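Local atomic coordinates of beta-L-arabinobiosidase (Bacteroides thetaiotaomicron, PDB entry 5MQR), a protein that probably cleaves terminal sugars, arabinofuranose among them, from complex plant pectin as a glycosidase of a gut bacterium. Residues K472-S478 against K528-A534; G485-I489 against R570-M574; L504-F510 against M521-E525. One frame throughout, in Å; residues are numbered along the deposited sequence.

Interaction 1: K472-S478 against K528-A534; sequences KVSFDLS and KTYHVEA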
loop_
_atom_site.group_PDB
_atom_site.type_symbol
_atom_site.label_atom_id
_atom_site.label_comp_id
_atom_site.label_asym_id
_atom_site.label_seq_id
_atom_site.Cartn_x
_atom_site.Cartn_y
_atom_site.Cartn_z
ATOM N N LYS A 472 -8.089 12.395 16.615
ATOM C CA LYS A 472 -9.265 13.272 16.575
ATOM C C LYS A 472 -10.136 12.845 15.430
ATOM O O LYS A 472 -9.643 12.547 14.374
ATOM C CB LYS A 472 -8.930 14.760 16.428
ATOM C CG LYS A 472 -7.871 15.235 17.401
ATOM C CD LYS A 472 -7.986 16.736 17.722
ATOM C CE LYS A 472 -6.961 17.181 18.773
ATOM N NZ LYS A 472 -5.638 17.433 18.123
ATOM N N VAL A 473 -11.434 12.800 15.687
ATOM C CA VAL A 473 -12.464 12.415 14.741
ATOM C C VAL A 473 -13.520 13.494 14.808
ATOM O O VAL A 473 -14.035 13.758 15.880
ATOM C CB VAL A 473 -13.100 11.065 15.139
ATOM C CG1 VAL A 473 -14.239 10.689 14.185
ATOM C CG2 VAL A 473 -12.029 9.984 15.149
ATOM N N SER A 474 -13.843 14.135 13.697
ATOM C CA SER A 474 -14.957 15.057 13.708
ATOM C C SER A 474 -15.899 14.815 12.550
ATOM O O SER A 474 -15.518 14.262 11.522
ATOM C CB SER A 474 -14.476 16.500 13.725
ATOM O OG SER A 474 -13.772 16.764 12.545
ATOM N N PHE A 475 -17.147 15.201 12.754
ATOM C CA PHE A 475 -18.178 15.019 11.749
ATOM C C PHE A 475 -19.404 15.778 12.174
ATOM O O PHE A 475 -19.575 16.072 13.357
ATOM C CB PHE A 475 -18.519 13.519 11.526
ATOM C CG PHE A 475 -18.899 12.776 12.782
ATOM C CD1 PHE A 475 -20.225 12.726 13.201
ATOM C CD2 PHE A 475 -17.936 12.120 13.541
ATOM C CE1 PHE A 475 -20.576 12.061 14.355
ATOM C CE2 PHE A 475 -18.294 11.445 14.704
ATOM C CZ PHE A 475 -19.610 11.421 15.110
ATOM N N ASP A 476 -20.239 16.112 11.196
ATOM C CA ASP A 476 -21.559 16.675 11.449
ATOM C C ASP A 476 -22.576 15.550 11.467
ATOM O O ASP A 476 -22.507 14.640 10.661
ATOM C CB ASP A 476 -21.917 17.713 10.394
ATOM C CG ASP A 476 -21.009 18.905 10.438
ATOM O OD1 ASP A 476 -20.883 19.509 11.520
ATOM O OD2 ASP A 476 -20.404 19.244 9.406
ATOM N N LEU A 477 -23.530 15.644 12.381
ATOM C CA LEU A 477 -24.479 14.577 12.680
ATOM C C LEU A 477 -25.859 15.175 12.772
ATOM O O LEU A 477 -26.066 16.183 13.464
ATOM C CB LEU A 477 -24.137 13.960 14.035
ATOM C CG LEU A 477 -25.020 12.879 14.648
ATOM C CD1 LEU A 477 -25.080 11.624 13.793
ATOM C CD2 LEU A 477 -24.450 12.557 16.021
ATOM N N SER A 478 -26.809 14.539 12.109
ATOM C CA SER A 478 -28.224 14.899 12.222
ATOM C C SER A 478 -29.045 13.636 12.313
ATOM O O SER A 478 -28.776 12.678 11.598
ATOM C CB SER A 478 -28.660 15.686 10.999
ATOM O OG SER A 478 -29.896 16.335 11.249
ATOM N N LYS A 528 -31.672 18.626 13.545
ATOM C CA LYS A 528 -30.693 19.616 13.949
ATOM C C LYS A 528 -29.315 19.030 13.651
ATOM O O LYS A 528 -29.075 17.834 13.859
ATOM C CB LYS A 528 -30.876 19.879 15.442
ATOM C CG LYS A 528 -30.289 21.173 15.965
ATOM C CD LYS A 528 -30.955 21.610 17.274
ATOM C CE LYS A 528 -30.458 22.987 17.719
ATOM N NZ LYS A 528 -28.993 22.959 17.989
ATOM N N THR A 529 -28.425 19.869 13.142
ATOM C CA THR A 529 -27.068 19.481 12.817
ATOM C C THR A 529 -26.149 19.817 14.010
ATOM O O THR A 529 -26.088 20.968 14.449
ATOM C CB THR A 529 -26.613 20.204 11.536
ATOM O OG1 THR A 529 -27.406 19.733 10.438
ATOM C CG2 THR A 529 -25.132 19.942 11.229
ATOM N N TYR A 530 -25.460 18.794 14.516
ATOM C CA TYR A 530 -24.518 18.900 15.624
ATOM C C TYR A 530 -23.101 18.635 15.089
ATOM O O TYR A 530 -22.887 17.668 14.360
ATOM C CB TYR A 530 -24.848 17.855 16.689
ATOM C CG TYR A 530 -26.194 18.033 17.352
ATOM C CD1 TYR A 530 -26.402 19.039 18.303
ATOM C CD2 TYR A 530 -27.257 17.199 17.047
ATOM C CE1 TYR A 530 -27.635 19.207 18.925
ATOM C CE2 TYR A 530 -28.486 17.360 17.664
ATOM C CZ TYR A 530 -28.663 18.366 18.597
ATOM O OH TYR A 530 -29.866 18.501 19.193
ATOM N N HIS A 531 -22.151 19.504 15.418
ATOM C CA HIS A 531 -20.784 19.261 15.079
ATOM C C HIS A 531 -20.119 18.488 16.226
ATOM O O HIS A 531 -19.959 19.020 17.329
ATOM C CB HIS A 531 -20.043 20.561 14.786
ATOM C CG HIS A 531 -18.678 20.322 14.236
ATOM N ND1 HIS A 531 -18.473 19.724 13.010
ATOM C CD2 HIS A 531 -17.449 20.530 14.765
ATOM C CE1 HIS A 531 -17.172 19.587 12.805
ATOM N NE2 HIS A 531 -16.530 20.074 13.852
ATOM N N VAL A 532 -19.753 17.241 15.950
ATOM C CA VAL A 532 -19.200 16.348 16.956
ATOM C C VAL A 532 -17.714 16.203 16.744
ATOM O O VAL A 532 -17.291 15.975 15.615
ATOM C CB VAL A 532 -19.808 14.941 16.886
ATOM C CG1 VAL A 532 -19.320 14.098 18.063
ATOM C CG2 VAL A 532 -21.327 15.039 16.899
ATOM N N GLU A 533 -16.938 16.364 17.822
ATOM C CA GLU A 533 -15.490 16.089 17.791
ATOM C C GLU A 533 -15.152 15.162 18.946
ATOM O O GLU A 533 -15.503 15.403 20.084
ATOM C CB GLU A 533 -14.605 17.354 17.853
ATOM C CG GLU A 533 -13.123 17.044 17.554
ATOM C CD GLU A 533 -12.229 18.263 17.371
ATOM O OE1 GLU A 533 -12.686 19.385 17.647
ATOM O OE2 GLU A 533 -11.046 18.091 16.959
ATOM N N ALA A 534 -14.490 14.065 18.632
ATOM C CA ALA A 534 -14.063 13.101 19.619
ATOM C C ALA A 534 -12.522 13.078 19.624
ATOM O O ALA A 534 -11.895 12.935 18.566
ATOM C CB ALA A 534 -14.636 11.740 19.300
#
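Phe475 and Val532 meet at the middle of an antiparallel beta ladder that joins strand 470-479 to strand 530-537 in the sialidase-like CBM domain. Val532 CB makes a CH-pi contact over one face of the Phe475 ring, 4.1 Å from its centroid. With chi1 at 55°, the Phe475 ring is carried alongside Val532, and the two side chains point the same way. The pair also exchanges two backbone hydrogen bonds, and Val473 with Ala534 and Leu477 with Tyr530 do the same. On the Phe475 face, Leu477 CD2 touches Val532 CG2 at 4.1 Å.

Asp476 and His531 form a non-hydrogen-bonded pair on the other face, and here the side chains bond instead. His531 ND1 donates to Asp476 OD1 at 2.8 Å. OD1 lies near the imidazole plane, yet ND1 meets it from above the carboxylate plane, and the two planes are 51° apart.

Asn606 ND2 of strand 600-610 hydrogen-bonds to the second oxygen, Asp476 OD2, and so helps fix the carboxylate. On the opposite side of the sheet the Phe475 ring meets Phe569 edge-to-face and packs on Ile489. Beside the Asp476-His531 bond, Asp476 CB rests on Thr529 CG2 at 4.0 Å.

Interaction 2: G485-I489 against R570-M574; sequences GILQI and RTGEM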
loop_
_atom_site.group_PDB
_atom_site.type_symbol
_atom_site.label_atom_id
_atom_site.label_comp_id
_atom_site.label_asym_id
_atom_site.label_seq_id
_atom_site.Cartn_x
_atom_site.Cartn_y
_atom_site.Cartn_z
ATOM N N GLY A 485 -35.506 4.440 17.446
ATOM C CA GLY A 485 -34.255 4.063 16.812
ATOM C C GLY A 485 -33.045 4.193 17.729
ATOM O O GLY A 485 -33.121 4.716 18.852
ATOM N N ILE A 486 -31.916 3.733 17.219
ATOM C CA ILE A 486 -30.652 3.868 17.915
ATOM C C ILE A 486 -29.538 4.056 16.886
ATOM O O ILE A 486 -29.588 3.471 15.809
ATOM C CB ILE A 486 -30.411 2.656 18.853
ATOM C CG1 ILE A 486 -29.180 2.881 19.750
ATOM C CG2 ILE A 486 -30.226 1.378 18.050
ATOM C CD1 ILE A 486 -29.039 1.874 20.895
ATOM N N LEU A 487 -28.564 4.912 17.204
ATOM C CA LEU A 487 -27.317 4.986 16.435
ATOM C C LEU A 487 -26.150 4.759 17.372
ATOM O O LEU A 487 -25.991 5.495 18.342
ATOM C CB LEU A 487 -27.161 6.339 15.752
ATOM C CG LEU A 487 -25.912 6.477 14.882
ATOM C CD1 LEU A 487 -25.986 5.610 13.631
ATOM C CD2 LEU A 487 -25.736 7.927 14.516
ATOM N N GLN A 488 -25.352 3.727 17.100
ATOM C CA GLN A 488 -24.111 3.511 17.857
ATOM C C GLN A 488 -22.913 3.941 17.033
ATOM O O GLN A 488 -22.846 3.615 15.856
ATOM C CB GLN A 488 -23.969 2.057 18.244
ATOM C CG GLN A 488 -25.096 1.598 19.145
ATOM C CD GLN A 488 -24.784 0.285 19.808
ATOM O OE1 GLN A 488 -24.101 -0.575 19.225
ATOM N NE2 GLN A 488 -25.259 0.124 21.042
ATOM N N ILE A 489 -21.989 4.664 17.668
ATOM C CA ILE A 489 -20.743 5.100 17.054
ATOM C C ILE A 489 -19.569 4.496 17.851
ATOM O O ILE A 489 -19.354 4.846 19.015
ATOM C CB ILE A 489 -20.641 6.645 16.998
ATOM C CG1 ILE A 489 -21.820 7.232 16.238
ATOM C CG2 ILE A 489 -19.368 7.073 16.272
ATOM C CD1 ILE A 489 -21.913 8.733 16.338
ATOM N N ARG A 570 -23.585 2.572 13.217
ATOM C CA ARG A 570 -24.496 1.431 13.095
ATOM C C ARG A 570 -25.866 1.768 13.686
ATOM O O ARG A 570 -25.941 2.235 14.829
ATOM C CB ARG A 570 -23.898 0.241 13.853
ATOM C CG ARG A 570 -24.684 -1.047 13.737
ATOM C CD ARG A 570 -24.141 -2.155 14.629
ATOM N NE ARG A 570 -23.640 -1.647 15.898
ATOM C CZ ARG A 570 -22.362 -1.571 16.257
ATOM N NH1 ARG A 570 -21.396 -2.007 15.465
ATOM N NH2 ARG A 570 -22.046 -1.042 17.440
ATOM N N THR A 571 -26.947 1.492 12.956
ATOM C CA THR A 571 -28.292 1.901 13.421
ATOM C C THR A 571 -28.952 0.840 14.315
ATOM O O THR A 571 -30.146 0.622 14.242
ATOM C CB THR A 571 -29.234 2.244 12.242
ATOM O OG1 THR A 571 -29.530 1.058 11.508
ATOM C CG2 THR A 571 -28.584 3.285 11.318
ATOM N N GLY A 572 -28.168 0.185 15.157
ATOM C CA GLY A 572 -28.644 -0.930 15.984
ATOM C C GLY A 572 -27.564 -1.467 16.903
ATOM O O GLY A 572 -26.392 -1.111 16.790
ATOM N N GLU A 573 -27.967 -2.341 17.809
ATOM C CA GLU A 573 -27.038 -3.026 18.689
ATOM C C GLU A 573 -26.633 -4.302 17.998
ATOM O O GLU A 573 -27.452 -4.925 17.317
ATOM C CB GLU A 573 -27.721 -3.360 20.021
ATOM C CG GLU A 573 -28.292 -2.140 20.714
ATOM C CD GLU A 573 -28.991 -2.455 22.016
ATOM O OE1 GLU A 573 -30.238 -2.496 22.000
ATOM O OE2 GLU A 573 -28.293 -2.655 23.039
HETATM N N MSE A 574 -25.391 -4.722 18.204
HETATM C CA MSE A 574 -24.934 -6.030 17.740
HETATM C C MSE A 574 -25.653 -7.115 18.461
HETATM O O MSE A 574 -25.943 -6.989 19.635
HETATM C CB MSE A 574 -23.437 -6.246 17.950
HETATM C CG MSE A 574 -22.715 -5.710 16.712
HETATM SE SE MSE A 574 -20.810 -5.331 17.046
HETATM C CE MSE A 574 -20.756 -4.621 18.899
HETATM O O HOH W 1 -32.510 2.099 14.594
HETATM O O HOH W 2 -23.872 -3.105 19.982
HETATM O O HOH W 3 -25.489 -2.262 22.618
#
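Gln488 OE1 lies at the edge of the Arg570 guanidinium, near its plane; the amide and guanidinium planes are 75° apart. Arg570 NH2 donates to Gln488 OE1 at 2.8 Å, a fairly straight bond of 165° at the hydrogen. The donor is tilted somewhat from the amide plane. Arg570 NE donates to Gly572 O at 2.9 Å, in the guanidinium plane. The bend of the arginine chain at chi3 (36°) brings NE within hydrogen-bonding distance of that oxygen. Over one face sits CG of Met574, a selenomethionine. Asp490 adds a salt bridge to Arg570 NH2, so three residues hold the guanidinium in place.

Gln488 and Arg570 are also a hydrogen-bonded antiparallel pair, with backbone bonds in both directions. Two waters sit at the Gln488 amide. One donates to Gln488 OE1 and accepts from Met574 N. The other accepts from Gln488 NE2 and donates to Glu573 OE2. A third water bridges Ile486 N and Thr571 O. Glu503 is a further partner of Gln488 NE2. On the N-terminal side of Gln488, Ile486 CG2 presses on Gly572 CA at 3.5 Å, a tight carbon contact.

Thr571 OG1 bonds to Asp452, a ligand of the nearby calcium ion, so Thr571 stands in the second shell of the calcium site. The loop 570-574 leaves the end of strand 564-570, and strand 487-492 runs between that strand and strand 498-504. Leu487, on the side away from Gln488, packs on Leu477 of strand 470-479.

Interaction 3: L504-F510 against M521-E525; sequences LTPDGIF and MMNYE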
loop_
_atom_site.group_PDB
_atom_site.type_symbol
_atom_site.label_atom_id
_atom_site.label_comp_id
_atom_site.label_asym_id
_atom_site.label_seq_id
_atom_site.Cartn_x
_atom_site.Cartn_y
_atom_site.Cartn_z
ATOM N N LEU A 504 -26.959 7.571 20.096
ATOM C CA LEU A 504 -28.181 8.352 20.106
ATOM C C LEU A 504 -29.274 7.375 20.496
ATOM O O LEU A 504 -29.474 6.401 19.814
ATOM C CB LEU A 504 -28.453 8.967 18.735
ATOM C CG LEU A 504 -27.494 10.065 18.264
ATOM C CD1 LEU A 504 -27.814 10.419 16.828
ATOM C CD2 LEU A 504 -27.540 11.313 19.125
ATOM N N THR A 505 -29.941 7.604 21.611
ATOM C CA THR A 505 -30.913 6.654 22.175
ATOM C C THR A 505 -32.338 6.986 21.738
ATOM O O THR A 505 -32.633 8.135 21.351
ATOM C CB THR A 505 -30.908 6.667 23.731
ATOM O OG1 THR A 505 -31.393 7.927 24.220
ATOM C CG2 THR A 505 -29.503 6.435 24.277
ATOM N N PRO A 506 -33.240 5.992 21.824
ATOM C CA PRO A 506 -34.650 6.259 21.497
ATOM C C PRO A 506 -35.407 7.108 22.507
ATOM O O PRO A 506 -36.538 7.448 22.228
ATOM C CB PRO A 506 -35.263 4.856 21.380
ATOM C CG PRO A 506 -34.353 3.952 22.135
ATOM C CD PRO A 506 -32.983 4.554 22.081
ATOM N N ASP A 507 -34.817 7.447 23.657
ATOM C CA ASP A 507 -35.385 8.493 24.550
ATOM C C ASP A 507 -34.691 9.866 24.466
ATOM O O ASP A 507 -34.791 10.674 25.382
ATOM C CB ASP A 507 -35.533 8.008 26.015
ATOM C CG ASP A 507 -34.267 7.398 26.597
ATOM O OD1 ASP A 507 -33.134 7.604 26.088
ATOM O OD2 ASP A 507 -34.412 6.676 27.600
ATOM N N GLY A 508 -34.024 10.135 23.346
ATOM C CA GLY A 508 -33.545 11.470 23.040
ATOM C C GLY A 508 -32.241 11.865 23.710
ATOM O O GLY A 508 -31.975 13.056 23.862
ATOM N N ILE A 509 -31.423 10.889 24.099
ATOM C CA ILE A 509 -30.182 11.171 24.816
ATOM C C ILE A 509 -28.971 10.831 23.920
ATOM O O ILE A 509 -28.959 9.821 23.223
ATOM C CB ILE A 509 -30.131 10.418 26.167
ATOM C CG1 ILE A 509 -31.255 10.900 27.095
ATOM C CG2 ILE A 509 -28.787 10.623 26.855
ATOM C CD1 ILE A 509 -31.489 10.022 28.317
ATOM N N PHE A 510 -27.970 11.706 23.920
ATOM C CA PHE A 510 -26.687 11.435 23.289
ATOM C C PHE A 510 -25.790 11.057 24.449
ATOM O O PHE A 510 -25.563 11.877 25.348
ATOM C CB PHE A 510 -26.200 12.693 22.553
ATOM C CG PHE A 510 -24.928 12.520 21.754
ATOM C CD1 PHE A 510 -24.647 11.351 21.052
ATOM C CD2 PHE A 510 -24.017 13.569 21.678
ATOM C CE1 PHE A 510 -23.471 11.229 20.304
ATOM C CE2 PHE A 510 -22.833 13.446 20.949
ATOM C CZ PHE A 510 -22.569 12.275 20.247
HETATM N N MSE A 521 -24.556 12.859 27.951
HETATM C CA MSE A 521 -23.881 14.090 27.573
HETATM C C MSE A 521 -24.891 15.200 27.330
HETATM O O MSE A 521 -24.710 16.294 27.825
HETATM C CB MSE A 521 -23.002 13.819 26.350
HETATM C CG MSE A 521 -21.933 12.757 26.614
HETATM SE SE MSE A 521 -20.744 12.618 25.069
HETATM C CE MSE A 521 -21.955 11.568 23.939
HETATM N N MSE A 522 -25.949 14.926 26.570
HETATM C CA MSE A 522 -26.977 15.938 26.272
HETATM C C MSE A 522 -28.231 15.312 25.735
HETATM O O MSE A 522 -28.213 14.143 25.339
HETATM C CB MSE A 522 -26.461 16.935 25.220
HETATM C CG MSE A 522 -26.090 16.264 23.895
HETATM SE SE MSE A 522 -25.293 17.555 22.627
HETATM C CE MSE A 522 -26.835 18.710 22.218
ATOM N N ASN A 523 -29.323 16.086 25.718
ATOM C CA ASN A 523 -30.528 15.736 24.939
ATOM C C ASN A 523 -30.322 16.197 23.509
ATOM O O ASN A 523 -29.715 17.236 23.285
ATOM C CB ASN A 523 -31.779 16.377 25.514
ATOM C CG ASN A 523 -32.067 15.922 26.929
ATOM O OD1 ASN A 523 -32.306 16.733 27.797
ATOM N ND2 ASN A 523 -32.024 14.634 27.168
ATOM N N TYR A 524 -30.762 15.411 22.542
ATOM C CA TYR A 524 -30.659 15.806 21.145
ATOM C C TYR A 524 -32.051 15.963 20.575
ATOM O O TYR A 524 -33.001 15.369 21.057
ATOM C CB TYR A 524 -29.811 14.832 20.316
ATOM C CG TYR A 524 -30.436 13.494 20.037
ATOM C CD1 TYR A 524 -30.333 12.456 20.956
ATOM C CD2 TYR A 524 -31.105 13.249 18.831
ATOM C CE1 TYR A 524 -30.891 11.198 20.694
ATOM C CE2 TYR A 524 -31.662 11.999 18.555
ATOM C CZ TYR A 524 -31.572 10.968 19.494
ATOM O OH TYR A 524 -32.147 9.722 19.249
ATOM N N GLU A 525 -32.145 16.799 19.556
ATOM C CA GLU A 525 -33.401 17.078 18.882
ATOM C C GLU A 525 -33.315 16.550 17.462
ATOM O O GLU A 525 -32.225 16.416 16.900
ATOM C CB GLU A 525 -33.640 18.583 18.855
ATOM C CG GLU A 525 -33.696 19.255 20.226
ATOM C CD GLU A 525 -33.379 20.744 20.128
ATOM O OE1 GLU A 525 -34.188 21.487 19.535
ATOM O OE2 GLU A 525 -32.306 21.173 20.609
#
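Met521, a selenomethionine, lays its CE methyl over the centre of the Phe510 ring. CE is 3.5 Å from the Phe510 ring centroid, a CH-pi contact, and SE stands farther off above the same face. The bend of the Met521 chain at chi3 (-78°) turns CE onto the ring. Met522, also a selenomethionine, brings CG to the ring edge and touches Phe510 CB at 3.8 Å. A second apolar contact sits nearby: Leu504 CD2 lies over one face of the Tyr524 ring, 3.5 Å from Tyr524 CD1.

Met521 and Met522 both face Phe510, which makes a classic beta bulge. Phe510 O accepts from Met521 N at 3.0 Å and only weakly from Met522 N. Phe510 N closes the pair on Met522 O.

At the polar edge, Tyr524 OH donates to Thr505 O at 2.7 Å. It comes from above the carbonyl plane, and Gly508 N reaches the same oxygen from the opposite face. That second bond closes the type I turn from Thr505 to Gly508. Thr505 OG1 braces the turn, donating to Asp507 OD1 and accepting from Ile509 N.

The turn links strand 498-504 to strand 509-513, which then pairs with 518-523, an outermost strand of a large mixed sheet. Phe510, Met521 and Met522 pack on strand 542-547, while Tyr524 touches Ala479 of strand 470-479.

All three interactions lie in the sialidase-like CBM domain, on two sheets packed face to face. Interaction 1 belongs to one sheet; interactions 2 and 3 belong to the other. Their centres are about 13 to 16 Å apart. Along the chain, the segments of interactions 1 and 2 alternate, and interaction 3 falls within the span of both. Leu477 packs on Leu504, joining interaction 1 to interaction 3 between the sheets. Tyr530 OH probably bonds to Glu525 N, and Leu487 O to Leu504 N. Interactions 1 and 2 join segments 50 and 81 residues apart, whereas interaction 3 is a local hairpin contact. A calcium site lies close to interaction 2.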